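Long-range contacts in uncharacterized protein (Parabacteroides distasonis, PDB 4Q34), which is of unproven function but belongs to the alpha/beta hydrolase family and is probably an esterase: residues A[30-35]-A[96-101]; A[47-52]-A[79-84]; A[246-251]-A[287-292]. One frame throughout, in Å; residues are numbered along the deposited sequence. Where two conformers were deposited one is given.

Contacts 1 and 2 both reach the large mixed sheet, contact 1 only through strand 28-41, which runs beside 83-87, and along the chain contact 2 is nested inside the loop closed by contact 1. Their centres lie about 25 Å apart, yet their nearest atoms come to about 7 Å. Contact 3 follows later in the chain, at the other end of the sheet; its centre is about 25 Å from that of contact 2 and about 37 Å from that of contact 1, across the middle of the chain. Contact 1 also reaches the second subunit. Glycerol, probably from the crystallisation liquor, is bound by Tyr35 in contact 1 and by Tyr84 in contact 2.

Contact 1. Residues A[30-35]-A[96-101]; sequences HGDHAY and RGTESV
Thr98 OG1 donates to Asp32 OD2 at 2.7 Å, while Thr98 N reaches the second oxygen, Asp32 OD1, at 3.2 Å. Both donors come from above the carboxylate plane, and the salt bridge from Arg90 to OD2 further fixes this buried acid. With OG1 between the backbone N and the carbonyl carbon (chi1 58°), Thr98 can use hydroxyl and amide on the same carboxylate. Beside it the backbones join: Asp32 N donates to Arg96 O at 3.0 Å, an oxygen that also comes within 3.1 Å of Gly31 CA. The extended side chain of Arg96 runs along the strand, and its NE bonds to His30 O at 2.9 Å, bent at 132°. The loop that follows strand 83-87 is thus fastened where the long strand 28-41 is interrupted, Asp32 having a positive phi of 68°. Glu109 of the second subunit takes a salt bridge from Arg96 NH2 and a hydrogen bond with His30 ND1. Water 1 links His33 NE2 to Arg96 N, with Arg142 of the second subunit as the other polar partner of His33. Among the side chains, Thr98 CG2 lies 3.5 Å from Asp32 CG, and His33 CE1 3.9 Å from Arg96 CB.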
# COMPACT_ATOMS: atom_id res chain seq x y z
N HIS A 30 -16.66 -8.43 1.12
CA HIS A 30 -15.82 -7.97 2.21
C HIS A 30 -15.09 -6.68 1.86
O HIS A 30 -14.17 -6.68 1.04
CB HIS A 30 -14.77 -9.02 2.53
CG HIS A 30 -15.31 -10.28 3.09
ND1 HIS A 30 -16.08 -11.15 2.35
CD2 HIS A 30 -15.20 -10.84 4.33
CE1 HIS A 30 -16.44 -12.18 3.10
NE2 HIS A 30 -15.93 -12.01 4.31
N GLY A 31 -15.48 -5.60 2.52
CA GLY A 31 -14.86 -4.27 2.31
C GLY A 31 -14.76 -3.42 3.55
O GLY A 31 -15.19 -3.81 4.64
N ASP A 32 -14.24 -2.22 3.38
CA ASP A 32 -14.13 -1.24 4.47
C ASP A 32 -13.13 -1.57 5.63
O ASP A 32 -13.15 -0.93 6.67
CB ASP A 32 -15.52 -0.84 5.01
CG ASP A 32 -16.28 0.13 4.07
OD1 ASP A 32 -15.69 0.61 3.05
OD2 ASP A 32 -17.47 0.39 4.36
N HIS A 33 -12.25 -2.54 5.40
CA HIS A 33 -11.14 -2.86 6.32
C HIS A 33 -10.07 -1.82 6.13
O HIS A 33 -10.03 -1.09 5.11
CB HIS A 33 -10.57 -4.24 5.98
CG HIS A 33 -10.32 -4.40 4.51
ND1 HIS A 33 -11.31 -4.77 3.64
CD2 HIS A 33 -9.22 -4.13 3.75
CE1 HIS A 33 -10.83 -4.76 2.40
NE2 HIS A 33 -9.57 -4.38 2.45
N ALA A 34 -9.14 -1.76 7.07
CA ALA A 34 -7.87 -1.06 6.86
C ALA A 34 -6.85 -2.09 6.43
O ALA A 34 -7.02 -3.31 6.71
CB ALA A 34 -7.41 -0.40 8.16
N TYR A 35 -5.76 -1.61 5.81
CA TYR A 35 -4.61 -2.42 5.51
C TYR A 35 -3.47 -1.99 6.43
O TYR A 35 -3.29 -0.80 6.65
CB TYR A 35 -4.17 -2.29 4.06
CG TYR A 35 -2.76 -2.81 3.79
CD1 TYR A 35 -1.68 -1.97 3.89
CD2 TYR A 35 -2.53 -4.12 3.41
CE1 TYR A 35 -0.39 -2.41 3.61
CE2 TYR A 35 -1.25 -4.59 3.14
CZ TYR A 35 -0.17 -3.72 3.23
OH TYR A 35 1.12 -4.14 2.98
N ARG A 96 -10.73 -1.40 -1.33
CA ARG A 96 -11.94 -2.21 -1.47
C ARG A 96 -12.98 -1.71 -0.46
O ARG A 96 -13.18 -2.31 0.60
CB ARG A 96 -11.63 -3.70 -1.25
CG ARG A 96 -12.81 -4.63 -1.53
CD ARG A 96 -12.31 -6.03 -1.48
NE ARG A 96 -13.33 -7.07 -1.76
CZ ARG A 96 -13.67 -7.55 -2.95
NH1 ARG A 96 -13.18 -7.05 -4.07
NH2 ARG A 96 -14.56 -8.54 -3.05
N GLY A 97 -13.62 -0.59 -0.81
CA GLY A 97 -14.72 -0.03 -0.01
C GLY A 97 -16.03 -0.68 -0.37
O GLY A 97 -16.10 -1.44 -1.32
N THR A 98 -17.07 -0.35 0.38
CA THR A 98 -18.39 -0.91 0.21
C THR A 98 -19.31 -0.03 -0.63
O THR A 98 -20.47 -0.41 -0.89
CB THR A 98 -19.05 -1.14 1.58
OG1 THR A 98 -19.09 0.12 2.27
CG2 THR A 98 -18.23 -2.20 2.38
N GLU A 99 -18.84 1.15 -1.03
CA GLU A 99 -19.69 2.09 -1.77
C GLU A 99 -19.35 2.18 -3.26
O GLU A 99 -18.19 1.95 -3.68
CB GLU A 99 -19.50 3.50 -1.21
CG GLU A 99 -19.86 3.65 0.23
CD GLU A 99 -19.25 4.89 0.82
OE1 GLU A 99 -18.01 4.96 0.83
OE2 GLU A 99 -20.00 5.76 1.31
N SER A 100 -20.35 2.55 -4.05
CA SER A 100 -20.13 2.90 -5.44
C SER A 100 -19.60 4.33 -5.41
O SER A 100 -20.08 5.13 -4.62
CB SER A 100 -21.44 2.82 -6.22
OG SER A 100 -21.84 1.47 -6.40
N VAL A 101 -18.64 4.65 -6.26
CA VAL A 101 -18.03 5.98 -6.23
C VAL A 101 -17.45 6.32 -7.61
O VAL A 101 -16.99 5.44 -8.34
CB VAL A 101 -16.93 6.06 -5.14
CG1 VAL A 101 -15.83 5.07 -5.42
CG2 VAL A 101 -16.38 7.48 -5.02
O HOH W 1 -8.54 -3.42 -0.25

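Contact 2. Residues A[47-52]-A[79-84]; sequences YPLVFA and RRFCVY
Leu49 lays its CD1 methyl over one face of the Phe81 ring, 4.0 Å from the centroid and 27° off the normal, a CH-pi contact reinforced by CG at 3.6 Å from Phe81 CD2. Leu49 CG stands opposite the carbonyl carbon (chi1 -51°), which swings the branched end toward the ring. With an alanine here, that face of Phe81 would probably lose its apolar partner and the ring could shift. On the same side of the sheet Phe51 CE2 meets Val83 CG1 at 3.4 Å. The other side holds Val50 and Tyr84, with Val50 CG2 near Tyr84 CB, and Pro48 CB sits 3.7 Å from Tyr84 CE1. Between the two layers runs a parallel ladder: Leu49 N donates to Cys82 O at 2.9 Å, Tyr84 N to Leu49 O, and Phe51 N to Tyr84 O at 3.0 Å. Just before the two strands begin, water 2 bridges them, donating to Tyr47 O and accepting from Cys82 N. Helix 72-78, closed by a Schellman motif at Arg80, makes the beta-alpha-beta crossover between the two strands. Strand 49-52 is flanked by strand 170-175 on its far edge, helix 153-167 packs on Val50, and strand 28-41 borders 83-87, with Tyr38 meeting the Tyr84 ring.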
# COMPACT_ATOMS: atom_id res chain seq x y z
N TYR A 47 4.98 -0.94 24.17
CA TYR A 47 3.82 -0.40 23.48
C TYR A 47 4.17 -0.13 22.03
O TYR A 47 5.14 0.58 21.75
CB TYR A 47 3.30 0.88 24.13
CG TYR A 47 2.93 0.70 25.57
CD1 TYR A 47 1.87 -0.11 25.94
CD2 TYR A 47 3.70 1.27 26.57
CE1 TYR A 47 1.53 -0.27 27.28
CE2 TYR A 47 3.38 1.11 27.90
CZ TYR A 47 2.29 0.34 28.25
OH TYR A 47 2.00 0.19 29.58
N PRO A 48 3.39 -0.72 21.10
CA PRO A 48 3.59 -0.43 19.72
C PRO A 48 3.11 0.98 19.38
O PRO A 48 2.25 1.54 20.09
CB PRO A 48 2.69 -1.46 19.01
CG PRO A 48 1.66 -1.84 20.03
CD PRO A 48 2.39 -1.79 21.33
N LEU A 49 3.68 1.51 18.31
CA LEU A 49 3.22 2.74 17.69
C LEU A 49 2.36 2.45 16.45
O LEU A 49 2.76 1.70 15.57
CB LEU A 49 4.40 3.61 17.32
CG LEU A 49 5.43 3.87 18.39
CD1 LEU A 49 6.52 4.74 17.84
CD2 LEU A 49 4.80 4.52 19.62
N VAL A 50 1.16 3.05 16.39
CA VAL A 50 0.24 2.93 15.28
C VAL A 50 0.11 4.30 14.64
O VAL A 50 -0.17 5.28 15.33
CB VAL A 50 -1.13 2.42 15.75
CG1 VAL A 50 -2.10 2.39 14.59
CG2 VAL A 50 -1.00 1.07 16.46
N PHE A 51 0.35 4.36 13.33
CA PHE A 51 0.38 5.62 12.60
C PHE A 51 -0.81 5.79 11.69
O PHE A 51 -1.09 4.90 10.87
CB PHE A 51 1.69 5.71 11.79
CG PHE A 51 2.93 5.79 12.64
CD1 PHE A 51 3.42 6.99 13.09
CD2 PHE A 51 3.61 4.65 12.98
CE1 PHE A 51 4.55 7.07 13.86
CE2 PHE A 51 4.75 4.72 13.75
CZ PHE A 51 5.23 5.92 14.20
N ALA A 52 -1.49 6.92 11.80
CA ALA A 52 -2.68 7.24 10.99
C ALA A 52 -2.52 8.53 10.16
O ALA A 52 -2.39 9.63 10.71
CB ALA A 52 -3.89 7.41 11.88
N ARG A 79 14.67 2.77 16.88
CA ARG A 79 14.57 3.09 18.30
C ARG A 79 13.84 2.03 19.13
O ARG A 79 13.48 2.26 20.28
CB ARG A 79 13.90 4.45 18.44
CG ARG A 79 14.74 5.57 17.84
CD ARG A 79 14.10 6.95 17.88
NE ARG A 79 14.97 7.89 17.16
CZ ARG A 79 15.03 9.20 17.35
NH1 ARG A 79 14.23 9.81 18.24
NH2 ARG A 79 15.89 9.90 16.63
N ARG A 80 13.61 0.90 18.49
CA ARG A 80 13.10 -0.33 19.09
C ARG A 80 11.62 -0.35 19.40
O ARG A 80 11.19 -1.08 20.28
CB ARG A 80 13.92 -0.74 20.32
CG ARG A 80 15.38 -0.99 20.01
CD ARG A 80 16.04 -1.89 21.07
NE ARG A 80 15.25 -1.93 22.31
CZ ARG A 80 15.37 -1.10 23.35
NH1 ARG A 80 16.30 -0.15 23.38
NH2 ARG A 80 14.57 -1.25 24.39
N PHE A 81 10.84 0.47 18.69
CA PHE A 81 9.39 0.37 18.76
C PHE A 81 8.88 -0.56 17.64
O PHE A 81 9.34 -0.49 16.49
CB PHE A 81 8.70 1.72 18.58
CG PHE A 81 8.93 2.70 19.70
CD1 PHE A 81 10.06 3.51 19.69
CD2 PHE A 81 8.01 2.84 20.74
CE1 PHE A 81 10.26 4.44 20.69
CE2 PHE A 81 8.20 3.79 21.73
CZ PHE A 81 9.34 4.59 21.69
N CYS A 82 7.87 -1.38 17.98
CA CYS A 82 7.01 -1.99 16.96
C CYS A 82 6.26 -0.89 16.27
O CYS A 82 5.69 -0.02 16.95
CB CYS A 82 6.01 -2.99 17.53
SG CYS A 82 6.79 -4.34 18.41
N VAL A 83 6.26 -0.92 14.95
CA VAL A 83 5.62 0.12 14.18
C VAL A 83 4.56 -0.52 13.26
O VAL A 83 4.88 -1.42 12.50
CB VAL A 83 6.64 0.91 13.34
CG1 VAL A 83 5.94 1.81 12.36
CG2 VAL A 83 7.61 1.70 14.22
N TYR A 84 3.34 0.04 13.31
CA TYR A 84 2.22 -0.36 12.50
C TYR A 84 1.84 0.80 11.61
O TYR A 84 1.42 1.85 12.09
CB TYR A 84 1.02 -0.76 13.38
CG TYR A 84 1.23 -2.03 14.11
CD1 TYR A 84 2.08 -2.09 15.19
CD2 TYR A 84 0.60 -3.22 13.69
CE1 TYR A 84 2.31 -3.31 15.85
CE2 TYR A 84 0.81 -4.41 14.35
CZ TYR A 84 1.67 -4.46 15.41
OH TYR A 84 1.86 -5.66 16.03
O HOH W 2 7.07 -1.17 20.75

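Contact 3. Residues A[246-251]-A[287-292]; sequences YGDNLP and HLPEVG
Tyr246 and His287 close a parallel strand pair, and beyond them this is a loop-to-loop contact at the ends of strands 242-246 and 283-287. The last bond of the ladder runs from Leu288 N to Tyr246 O, at 2.8 Å and almost straight at 176°. Past it 287-292 curls into a 3-10 turn, 288-290, while 246-251 runs on past Gly247. His287 reaches across to the first loop. Its CG is anti to the backbone N (chi1 -178°), and the ring lies with its edge toward Gly247 O, which is 2.9 Å from NE2. At another edge of the ring ND1 donates to Glu290 OE2 at 2.7 Å, in the ring plane but 34° out of the carboxylate plane, on its anti side; this His-carboxylate bond fixes how the imidazole is turned. Water 3, also at the ring edge, sits 3.0 Å from NE2 and donates to Asp248 OD1. Pro289 CD rests over one ring face, offset toward the rim, while Pro289 CG meets Asp248 CG at 3.5 Å. Leu250 CD1 comes obliquely to NE2, on the side of the ring plane away from Pro289 CD, also at 3.5 Å. Outside the pair, Glu199 accepts from Gly247 N, and Asp248 OD2 from Gly295 N. Loops leaving the C-terminal ends of parallel strands, as here, are where alpha/beta hydrolases generally carry their catalytic machinery.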
# COMPACT_ATOMS: atom_id res chain seq x y z
N TYR A 246 2.14 21.63 16.05
CA TYR A 246 1.94 22.46 14.87
C TYR A 246 3.26 23.05 14.42
O TYR A 246 4.09 23.48 15.24
CB TYR A 246 0.91 23.61 15.10
CG TYR A 246 -0.52 23.12 15.11
CD1 TYR A 246 -1.24 23.02 13.94
CD2 TYR A 246 -1.12 22.72 16.28
CE1 TYR A 246 -2.54 22.51 13.94
CE2 TYR A 246 -2.42 22.20 16.29
CZ TYR A 246 -3.11 22.09 15.14
OH TYR A 246 -4.39 21.58 15.15
N GLY A 247 3.44 23.11 13.12
CA GLY A 247 4.63 23.72 12.53
C GLY A 247 4.57 25.24 12.36
O GLY A 247 3.89 25.95 13.11
N ASP A 248 5.26 25.69 11.32
CA ASP A 248 5.61 27.12 11.16
C ASP A 248 4.87 27.72 9.99
O ASP A 248 4.06 27.07 9.33
CB ASP A 248 7.13 27.18 10.94
CG ASP A 248 7.75 28.47 11.41
OD1 ASP A 248 7.02 29.44 11.69
OD2 ASP A 248 9.01 28.49 11.48
N ASN A 249 5.14 29.00 9.69
CA ASN A 249 4.44 29.73 8.62
C ASN A 249 2.92 29.70 8.77
O ASN A 249 2.19 29.75 7.80
CB ASN A 249 4.90 29.25 7.24
CG ASN A 249 6.40 29.43 7.06
OD1 ASN A 249 7.18 28.45 7.01
ND2 ASN A 249 6.82 30.67 7.07
N LEU A 250 2.47 29.77 10.02
CA LEU A 250 1.07 30.01 10.30
C LEU A 250 0.82 31.48 10.07
O LEU A 250 1.40 32.28 10.75
CB LEU A 250 0.79 29.62 11.75
CG LEU A 250 1.02 28.13 12.09
CD1 LEU A 250 0.75 27.91 13.58
CD2 LEU A 250 0.16 27.20 11.27
N PRO A 251 -0.06 31.84 9.13
CA PRO A 251 -0.17 33.27 8.84
C PRO A 251 -0.93 34.05 9.95
O PRO A 251 -1.77 33.49 10.64
CB PRO A 251 -0.93 33.28 7.51
CG PRO A 251 -1.69 32.00 7.50
CD PRO A 251 -0.82 31.02 8.19
N HIS A 287 3.93 24.34 19.66
CA HIS A 287 4.11 25.03 18.41
C HIS A 287 5.60 25.00 18.18
O HIS A 287 6.39 25.61 18.94
CB HIS A 287 3.58 26.45 18.51
CG HIS A 287 3.67 27.23 17.24
ND1 HIS A 287 3.83 28.60 17.23
CD2 HIS A 287 3.69 26.84 15.94
CE1 HIS A 287 3.91 29.03 15.98
NE2 HIS A 287 3.82 27.99 15.18
N LEU A 288 6.01 24.28 17.15
CA LEU A 288 7.39 23.87 17.02
C LEU A 288 8.40 25.06 17.08
O LEU A 288 9.42 24.91 17.71
CB LEU A 288 7.57 23.01 15.77
CG LEU A 288 6.89 21.61 15.78
CD1 LEU A 288 7.00 20.89 14.43
CD2 LEU A 288 7.60 20.81 16.83
N PRO A 289 8.12 26.20 16.46
CA PRO A 289 9.12 27.30 16.52
C PRO A 289 9.40 27.79 17.93
O PRO A 289 10.52 28.22 18.25
CB PRO A 289 8.48 28.42 15.71
CG PRO A 289 7.56 27.72 14.78
CD PRO A 289 7.08 26.47 15.46
N GLU A 290 8.39 27.67 18.78
CA GLU A 290 8.54 28.07 20.15
C GLU A 290 9.39 27.08 20.98
O GLU A 290 9.79 27.43 22.10
CB GLU A 290 7.16 28.33 20.76
CG GLU A 290 6.40 29.45 20.02
CD GLU A 290 4.96 29.58 20.51
OE1 GLU A 290 4.75 29.44 21.72
OE2 GLU A 290 4.04 29.79 19.70
N VAL A 291 9.71 25.91 20.44
CA VAL A 291 10.68 24.98 21.09
C VAL A 291 11.97 24.80 20.26
O VAL A 291 12.69 23.80 20.41
CB VAL A 291 10.05 23.61 21.49
CG1 VAL A 291 8.92 23.83 22.48
CG2 VAL A 291 9.56 22.82 20.28
N GLY A 292 12.24 25.75 19.37
CA GLY A 292 13.51 25.81 18.67
C GLY A 292 13.57 25.16 17.30
O GLY A 292 14.64 25.13 16.70
O HOH W 3 4.13 29.93 12.88